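Local coordinates for protein acyl-CoA dehydrogenase (Mycobacterium thermoresistibile, PDB 3PFD) that probably catalyses the flavin-dependent dehydrogenation of saturated acyl-CoA thioesters to 2,3-dehydroacyl-CoA in fatty acid metabolism, at residues 173-185 with 194-208. Numbering follows the deposited sequence.
Sequences GGKSTWYTVMAVT and ISAFMVHKDDEGFTV
Tyr179 turns one face of its ring to Phe206, whose CZ sits over the ring centre, 3.7 Å from Tyr179 CE1, in a T-shaped stack with the planes at 68°. The phenol is held at its far end too: Gly174 N donates to Tyr179 OH (2.9 Å), and Val208 CG2 packs beside that oxygen. On the other face of the sheet a second edge-to-face pair forms, with the imidazole edge of His200 directed at the six-membered ring of Trp178 and the planes nearly perpendicular at 86°. With CG anti to the backbone N (chi1 -171°), His200 brings CD2 to 3.7 Å from Trp178 CZ2, while its CB makes a CH-pi contact over the same ring. Asp202 N bonds to His200 ND1, which helps fix the imidazole's rotation.

Farther along, Thr180 OG1 lies 3.3 Å from Met198 SD but has its hydrogen bond with Gly107 O. Met182 rests SD on Ala196 CB, 3.7 Å away. Just past the strand end, Thr185 OG1 and Ser195 OG hydrogen-bond at 2.8 Å; Gly193 O is a further partner of Thr185 OG1, and Gly242 N of Ser195 OG. The threonine's CG2 meets the Phe197 ring at its edge.

Hydrogen-bonded pairs Tyr179–Val199, Val181–Phe197 and Ala183–Ser195 alternate with non-hydrogen-bonded ones, and Lys201 N to Thr177 O adds a further bond. Val181 and Val199 mesh CG2 methyls on the Tyr179 face, where Leu225 and Phe227 meet Tyr179 and Val181. The side chain of Met182 lies about 7 Å from the bound dihydroflavine-adenine dinucleotide. Strands 178-184 and 194-200 form an antiparallel beta hairpin, packed through Phe206 on the second sheet of the acyl-CoA dehydrogenase middle domain.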
ATOM      1  N   GLY C 173      20.941 -11.347  26.969  1.00 19.74           N
ATOM      2  CA  GLY C 173      21.037 -11.320  28.432  1.00 20.53           C
ATOM      3  C   GLY C 173      21.232 -12.736  28.950  1.00 21.34           C
ATOM      4  O   GLY C 173      20.571 -13.672  28.489  1.00 21.55           O
ATOM      5  N   GLY C 174      22.182 -12.916  29.858  1.00 22.39           N
ATOM      6  CA  GLY C 174      22.455 -14.244  30.439  1.00 23.86           C
ATOM      7  C   GLY C 174      23.432 -15.099  29.638  1.00 24.82           C
ATOM      8  O   GLY C 174      23.929 -16.119  30.133  1.00 25.19           O
ATOM      9  N   LYS C 175      23.692 -14.708  28.391  1.00 24.22           N
ATOM     10  CA  LYS C 175      24.682 -15.397  27.573  1.00 25.60           C
ATOM     11  C   LYS C 175      25.930 -14.505  27.414  1.00 25.79           C
ATOM     12  O   LYS C 175      27.034 -15.006  27.195  1.00 26.23           O
ATOM     13  CB  LYS C 175      24.107 -15.771  26.199  1.00 25.13           C
ATOM     14  CG  LYS C 175      23.005 -16.851  26.214  1.00 27.86           C
ATOM     15  CD  LYS C 175      23.526 -18.221  26.654  1.00 29.81           C
ATOM     16  CE  LYS C 175      22.401 -19.070  27.229  1.00 31.63           C
ATOM     17  NZ  LYS C 175      22.900 -20.380  27.740  1.00 31.12           N
ATOM     18  N   SER C 176      25.727 -13.187  27.517  1.00 25.30           N
ATOM     19  CA  SER C 176      26.800 -12.216  27.357  1.00 25.25           C
ATOM     20  C   SER C 176      27.746 -12.156  28.561  1.00 26.37           C
ATOM     21  O   SER C 176      27.339 -12.400  29.705  1.00 26.18           O
ATOM     22  CB  SER C 176      26.242 -10.823  27.026  1.00 24.59           C
ATOM     23  OG  SER C 176      25.794 -10.771  25.676  1.00 21.83           O
ATOM     24  N   THR C 177      29.001 -11.816  28.261  1.00 27.15           N
ATOM     25  CA  THR C 177      30.053 -11.589  29.239  1.00 27.50           C
ATOM     26  C   THR C 177      30.167 -10.092  29.561  1.00 27.50           C
ATOM     27  O   THR C 177      30.308  -9.716  30.735  1.00 27.91           O
ATOM     28  CB  THR C 177      31.401 -12.140  28.708  1.00 28.76           C
ATOM     29  OG1 THR C 177      31.311 -13.566  28.544  1.00 29.13           O
ATOM     30  CG2 THR C 177      32.555 -11.829  29.661  1.00 28.51           C
ATOM     31  N   TRP C 178      30.066  -9.250  28.521  1.00 26.86           N
ATOM     32  CA  TRP C 178      30.233  -7.804  28.637  1.00 26.40           C
ATOM     33  C   TRP C 178      28.959  -7.080  28.240  1.00 25.21           C
ATOM     34  O   TRP C 178      28.287  -7.462  27.282  1.00 23.85           O
ATOM     35  CB  TRP C 178      31.357  -7.325  27.735  1.00 27.01           C
ATOM     36  CG  TRP C 178      32.753  -7.578  28.271  1.00 28.94           C
ATOM     37  CD1 TRP C 178      33.670  -8.473  27.794  1.00 29.71           C
ATOM     38  CD2 TRP C 178      33.385  -6.890  29.350  1.00 27.91           C
ATOM     39  NE1 TRP C 178      34.842  -8.378  28.517  1.00 30.59           N
ATOM     40  CE2 TRP C 178      34.689  -7.419  29.480  1.00 30.75           C
ATOM     41  CE3 TRP C 178      32.971  -5.882  30.229  1.00 28.76           C
ATOM     42  CZ2 TRP C 178      35.586  -6.981  30.473  1.00 32.25           C
ATOM     43  CZ3 TRP C 178      33.860  -5.445  31.212  1.00 30.78           C
ATOM     44  CH2 TRP C 178      35.156  -5.990  31.317  1.00 31.71           C
ATOM     45  N   TYR C 179      28.645  -6.025  28.979  1.00 24.87           N
ATOM     46  CA  TYR C 179      27.393  -5.298  28.806  1.00 23.70           C
ATOM     47  C   TYR C 179      27.720  -3.822  28.793  1.00 23.71           C
ATOM     48  O   TYR C 179      28.343  -3.324  29.725  1.00 23.29           O
ATOM     49  CB  TYR C 179      26.424  -5.568  29.964  1.00 23.53           C
ATOM     50  CG  TYR C 179      25.824  -6.973  30.043  1.00 23.77           C
ATOM     51  CD1 TYR C 179      26.579  -8.058  30.493  1.00 24.24           C
ATOM     52  CD2 TYR C 179      24.484  -7.204  29.708  1.00 23.85           C
ATOM     53  CE1 TYR C 179      26.040  -9.348  30.578  1.00 23.96           C
ATOM     54  CE2 TYR C 179      23.926  -8.509  29.796  1.00 24.19           C
ATOM     55  CZ  TYR C 179      24.708  -9.564  30.242  1.00 24.30           C
ATOM     56  OH  TYR C 179      24.178 -10.839  30.345  1.00 25.27           O
ATOM     57  N   THR C 180      27.279  -3.128  27.746  1.00 22.83           N
ATOM     58  CA  THR C 180      27.338  -1.668  27.706  1.00 22.70           C
ATOM     59  C   THR C 180      26.060  -1.145  28.358  1.00 23.04           C
ATOM     60  O   THR C 180      24.966  -1.266  27.792  1.00 22.53           O
ATOM     61  CB  THR C 180      27.478  -1.178  26.251  1.00 22.58           C
ATOM     62  OG1 THR C 180      28.667  -1.736  25.683  1.00 22.43           O
ATOM     63  CG2 THR C 180      27.520   0.347  26.141  1.00 20.86           C
ATOM     64  N   VAL C 181      26.196  -0.589  29.558  1.00 23.52           N
ATOM     65  CA  VAL C 181      25.039  -0.111  30.320  1.00 23.57           C
ATOM     66  C   VAL C 181      25.018   1.418  30.394  1.00 24.33           C
ATOM     67  O   VAL C 181      26.045   2.055  30.703  1.00 24.15           O
ATOM     68  CB  VAL C 181      25.032  -0.699  31.761  1.00 24.27           C
ATOM     69  CG1 VAL C 181      23.761  -0.297  32.499  1.00 23.71           C
ATOM     70  CG2 VAL C 181      25.184  -2.223  31.749  1.00 22.41           C
ATOM     71  N   MET C 182      23.865   2.025  30.098  1.00 24.34           N
ATOM     72  CA  MET C 182      23.726   3.463  30.359  1.00 24.91           C
ATOM     73  C   MET C 182      22.989   3.689  31.648  1.00 25.01           C
ATOM     74  O   MET C 182      22.016   2.996  31.946  1.00 24.38           O
ATOM     75  CB  MET C 182      23.007   4.253  29.263  1.00 24.79           C
ATOM     76  CG  MET C 182      23.000   3.706  27.885  1.00 28.71           C
ATOM     77  SD  MET C 182      24.593   3.472  27.100  0.82 31.37           S
ATOM     78  CE  MET C 182      24.509   1.721  26.880  1.00 31.07           C
ATOM     79  N   ALA C 183      23.444   4.689  32.398  1.00 25.69           N
ATOM     80  CA  ALA C 183      22.839   5.049  33.658  1.00 26.29           C
ATOM     81  C   ALA C 183      23.027   6.542  33.894  1.00 27.19           C
ATOM     82  O   ALA C 183      23.926   7.156  33.324  1.00 27.91           O
ATOM     83  CB  ALA C 183      23.443   4.232  34.788  1.00 26.66           C
ATOM     84  N   VAL C 184      22.143   7.118  34.698  1.00 27.76           N
ATOM     85  CA  VAL C 184      22.168   8.523  35.053  1.00 28.70           C
ATOM     86  C   VAL C 184      23.317   8.801  36.020  1.00 29.82           C
ATOM     87  O   VAL C 184      23.455   8.136  37.054  1.00 30.36           O
ATOM     88  CB  VAL C 184      20.837   8.926  35.688  1.00 29.44           C
ATOM     89  CG1 VAL C 184      20.807  10.414  36.035  1.00 29.41           C
ATOM     90  CG2 VAL C 184      19.684   8.575  34.736  1.00 29.17           C
ATOM     91  N   THR C 185      24.175   9.740  35.655  1.00 30.62           N
ATOM     92  CA  THR C 185      25.166  10.247  36.605  1.00 31.90           C
ATOM     93  C   THR C 185      24.706  11.579  37.203  1.00 33.36           C
ATOM     94  O   THR C 185      25.131  11.950  38.283  1.00 33.85           O
ATOM     95  CB  THR C 185      26.570  10.356  35.987  1.00 32.11           C
ATOM     96  OG1 THR C 185      26.487  10.941  34.674  1.00 31.01           O
ATOM     97  CG2 THR C 185      27.191   8.957  35.892  1.00 30.27           C
ATOM     98  N   ILE C 194      23.601  11.569  31.336  1.00 31.40           N
ATOM     99  CA  ILE C 194      23.692  10.108  31.165  1.00 30.59           C
ATOM    100  C   ILE C 194      25.129   9.690  30.901  1.00 29.84           C
ATOM    101  O   ILE C 194      25.826  10.335  30.130  1.00 30.44           O
ATOM    102  CB  ILE C 194      22.809   9.577  29.983  1.00 29.36           C
ATOM    103  CG1 ILE C 194      21.359  10.067  30.090  1.00 31.14           C
ATOM    104  CG2 ILE C 194      22.906   8.037  29.836  1.00 29.36           C
ATOM    105  CD1 ILE C 194      20.506   9.332  31.024  1.00 31.13           C
ATOM    106  N   SER C 195      25.558   8.596  31.513  1.00 28.13           N
ATOM    107  CA  SER C 195      26.853   8.030  31.176  1.00 27.61           C
ATOM    108  C   SER C 195      26.759   6.568  30.725  1.00 26.70           C
ATOM    109  O   SER C 195      25.731   5.910  30.900  1.00 25.63           O
ATOM    110  CB  SER C 195      27.847   8.208  32.333  1.00 27.45           C
ATOM    111  OG  SER C 195      27.937   9.573  32.679  1.00 28.28           O
ATOM    112  N   ALA C 196      27.844   6.075  30.139  1.00 26.93           N
ATOM    113  CA  ALA C 196      27.901   4.701  29.636  1.00 26.74           C
ATOM    114  C   ALA C 196      29.083   3.952  30.257  1.00 27.46           C
ATOM    115  O   ALA C 196      30.187   4.505  30.360  1.00 27.39           O
ATOM    116  CB  ALA C 196      27.983   4.702  28.116  1.00 25.77           C
ATOM    117  N   PHE C 197      28.835   2.699  30.661  1.00 27.61           N
ATOM    118  CA  PHE C 197      29.813   1.870  31.367  1.00 28.40           C
ATOM    119  C   PHE C 197      29.876   0.446  30.830  1.00 28.91           C
ATOM    120  O   PHE C 197      28.859  -0.126  30.388  1.00 28.28           O
ATOM    121  CB  PHE C 197      29.472   1.775  32.858  1.00 28.90           C
ATOM    122  CG  PHE C 197      29.234   3.101  33.522  1.00 28.75           C
ATOM    123  CD1 PHE C 197      30.274   3.761  34.183  1.00 29.35           C
ATOM    124  CD2 PHE C 197      27.963   3.690  33.499  1.00 28.77           C
ATOM    125  CE1 PHE C 197      30.048   4.997  34.817  1.00 30.20           C
ATOM    126  CE2 PHE C 197      27.728   4.934  34.109  1.00 28.82           C
ATOM    127  CZ  PHE C 197      28.763   5.588  34.767  1.00 29.73           C
ATOM    128  N   MET C 198      31.068  -0.144  30.894  1.00 29.71           N
ATOM    129  CA  MET C 198      31.227  -1.567  30.582  1.00 29.71           C
ATOM    130  C   MET C 198      31.101  -2.363  31.864  1.00 30.18           C
ATOM    131  O   MET C 198      31.884  -2.175  32.808  1.00 30.82           O
ATOM    132  CB  MET C 198      32.576  -1.864  29.923  1.00 30.18           C
ATOM    133  CG  MET C 198      32.775  -1.240  28.553  1.00 29.00           C
ATOM    134  SD  MET C 198      31.456  -1.520  27.348  0.90 26.57           S
ATOM    135  CE  MET C 198      31.364  -3.322  27.252  1.00 26.59           C
ATOM    136  N   VAL C 199      30.096  -3.237  31.892  1.00 29.37           N
ATOM    137  CA  VAL C 199      29.826  -4.091  33.029  1.00 29.18           C
ATOM    138  C   VAL C 199      30.087  -5.546  32.623  1.00 29.98           C
ATOM    139  O   VAL C 199      29.720  -5.971  31.517  1.00 29.58           O
ATOM    140  CB  VAL C 199      28.358  -3.915  33.548  1.00 28.77           C
ATOM    141  CG1 VAL C 199      28.048  -4.917  34.673  1.00 28.70           C
ATOM    142  CG2 VAL C 199      28.086  -2.454  34.031  1.00 27.78           C
ATOM    143  N   HIS C 200      30.706  -6.291  33.538  1.00 30.53           N
ATOM    144  CA  HIS C 200      31.074  -7.682  33.328  1.00 30.98           C
ATOM    145  C   HIS C 200      30.124  -8.605  34.095  1.00 30.85           C
ATOM    146  O   HIS C 200      29.652  -8.251  35.174  1.00 29.64           O
ATOM    147  CB  HIS C 200      32.529  -7.899  33.764  1.00 31.97           C
ATOM    148  CG  HIS C 200      33.094  -9.239  33.393  1.00 32.10           C
ATOM    149  ND1 HIS C 200      32.873 -10.374  34.142  1.00 33.07           N
ATOM    150  CD2 HIS C 200      33.886  -9.618  32.363  1.00 32.91           C
ATOM    151  CE1 HIS C 200      33.498 -11.396  33.583  1.00 33.87           C
ATOM    152  NE2 HIS C 200      34.127 -10.963  32.505  1.00 32.32           N
ATOM    153  N   LYS C 201      29.831  -9.768  33.508  1.00 31.84           N
ATOM    154  CA  LYS C 201      28.923 -10.786  34.093  1.00 33.12           C
ATOM    155  C   LYS C 201      29.224 -11.160  35.561  1.00 34.65           C
ATOM    156  O   LYS C 201      28.313 -11.545  36.303  1.00 35.00           O
ATOM    157  CB  LYS C 201      28.914 -12.059  33.230  1.00 33.41           C
ATOM    158  CG  LYS C 201      30.300 -12.644  32.989  1.00 36.44           C
ATOM    159  CD  LYS C 201      30.267 -13.957  32.216  1.00 41.13           C
ATOM    160  CE  LYS C 201      30.573 -15.126  33.116  1.00 45.08           C
ATOM    161  NZ  LYS C 201      31.107 -16.299  32.342  1.00 48.64           N
ATOM    162  N   ASP C 202      30.490 -11.040  35.963  1.00 35.55           N
ATOM    163  CA  ASP C 202      30.947 -11.414  37.307  1.00 37.07           C
ATOM    164  C   ASP C 202      31.066 -10.230  38.270  1.00 37.41           C
ATOM    165  O   ASP C 202      31.426 -10.416  39.422  1.00 37.74           O
ATOM    166  CB  ASP C 202      32.288 -12.160  37.236  1.00 37.96           C
ATOM    167  CG  ASP C 202      32.205 -13.462  36.444  1.00 38.41           C
ATOM    168  OD1 ASP C 202      31.134 -14.090  36.411  1.00 38.53           O
ATOM    169  OD2 ASP C 202      33.220 -13.868  35.858  1.00 40.04           O
ATOM    170  N   ASP C 203      30.760  -9.013  37.806  1.00 36.82           N
ATOM    171  CA  ASP C 203      30.688  -7.866  38.717  1.00 37.42           C
ATOM    172  C   ASP C 203      29.601  -8.125  39.757  1.00 37.63           C
ATOM    173  O   ASP C 203      28.458  -8.408  39.402  1.00 36.80           O
ATOM    174  CB  ASP C 203      30.370  -6.568  37.983  1.00 36.68           C
ATOM    175  CG  ASP C 203      31.508  -6.084  37.120  1.00 37.15           C
ATOM    176  OD1 ASP C 203      32.682  -6.317  37.469  1.00 39.73           O
ATOM    177  OD2 ASP C 203      31.214  -5.461  36.084  1.00 36.55           O
ATOM    178  N   GLU C 204      29.968  -8.027  41.035  1.00 38.30           N
ATOM    179  CA  GLU C 204      29.052  -8.297  42.150  1.00 38.59           C
ATOM    180  C   GLU C 204      27.885  -7.323  42.184  1.00 37.70           C
ATOM    181  O   GLU C 204      28.059  -6.124  41.943  1.00 37.60           O
ATOM    182  CB  GLU C 204      29.793  -8.263  43.492  1.00 39.88           C
ATOM    183  N   GLY C 205      26.700  -7.856  42.481  1.00 37.47           N
ATOM    184  CA  GLY C 205      25.456  -7.084  42.508  1.00 36.68           C
ATOM    185  C   GLY C 205      24.827  -6.871  41.143  1.00 35.88           C
ATOM    186  O   GLY C 205      23.863  -6.114  41.001  1.00 35.22           O
ATOM    187  N   PHE C 206      25.373  -7.542  40.135  1.00 35.40           N
ATOM    188  CA  PHE C 206      24.785  -7.542  38.803  1.00 34.24           C
ATOM    189  C   PHE C 206      24.159  -8.909  38.549  1.00 34.18           C
ATOM    190  O   PHE C 206      24.860  -9.923  38.624  1.00 34.74           O
ATOM    191  CB  PHE C 206      25.837  -7.207  37.747  1.00 33.51           C
ATOM    192  CG  PHE C 206      25.417  -7.517  36.338  1.00 33.94           C
ATOM    193  CD1 PHE C 206      24.362  -6.831  35.735  1.00 34.32           C
ATOM    194  CD2 PHE C 206      26.070  -8.487  35.613  1.00 34.09           C
ATOM    195  CE1 PHE C 206      23.978  -7.110  34.424  1.00 33.51           C
ATOM    196  CE2 PHE C 206      25.689  -8.782  34.313  1.00 36.53           C
ATOM    197  CZ  PHE C 206      24.639  -8.073  33.707  1.00 33.76           C
ATOM    198  N   THR C 207      22.848  -8.937  38.284  1.00 33.44           N
ATOM    199  CA  THR C 207      22.147 -10.197  37.978  1.00 33.68           C
ATOM    200  C   THR C 207      21.241 -10.124  36.744  1.00 32.88           C
ATOM    201  O   THR C 207      20.861  -9.046  36.301  1.00 32.37           O
ATOM    202  CB  THR C 207      21.330 -10.759  39.179  1.00 34.50           C
ATOM    203  OG1 THR C 207      20.468  -9.740  39.701  1.00 33.86           O
ATOM    204  CG2 THR C 207      22.268 -11.312  40.288  1.00 35.49           C
ATOM    205  N   VAL C 208      20.914 -11.299  36.215  1.00 32.48           N
ATOM    206  CA  VAL C 208      20.074 -11.460  35.037  1.00 31.10           C
ATOM    207  C   VAL C 208      18.684 -11.928  35.483  1.00 30.66           C
ATOM    208  O   VAL C 208      18.564 -12.883  36.242  1.00 31.10           O
ATOM    209  CB  VAL C 208      20.713 -12.467  34.032  1.00 30.87           C
ATOM    210  CG1 VAL C 208      19.776 -12.759  32.853  1.00 30.43           C
ATOM    211  CG2 VAL C 208      22.080 -11.954  33.539  1.00 29.69           C
TER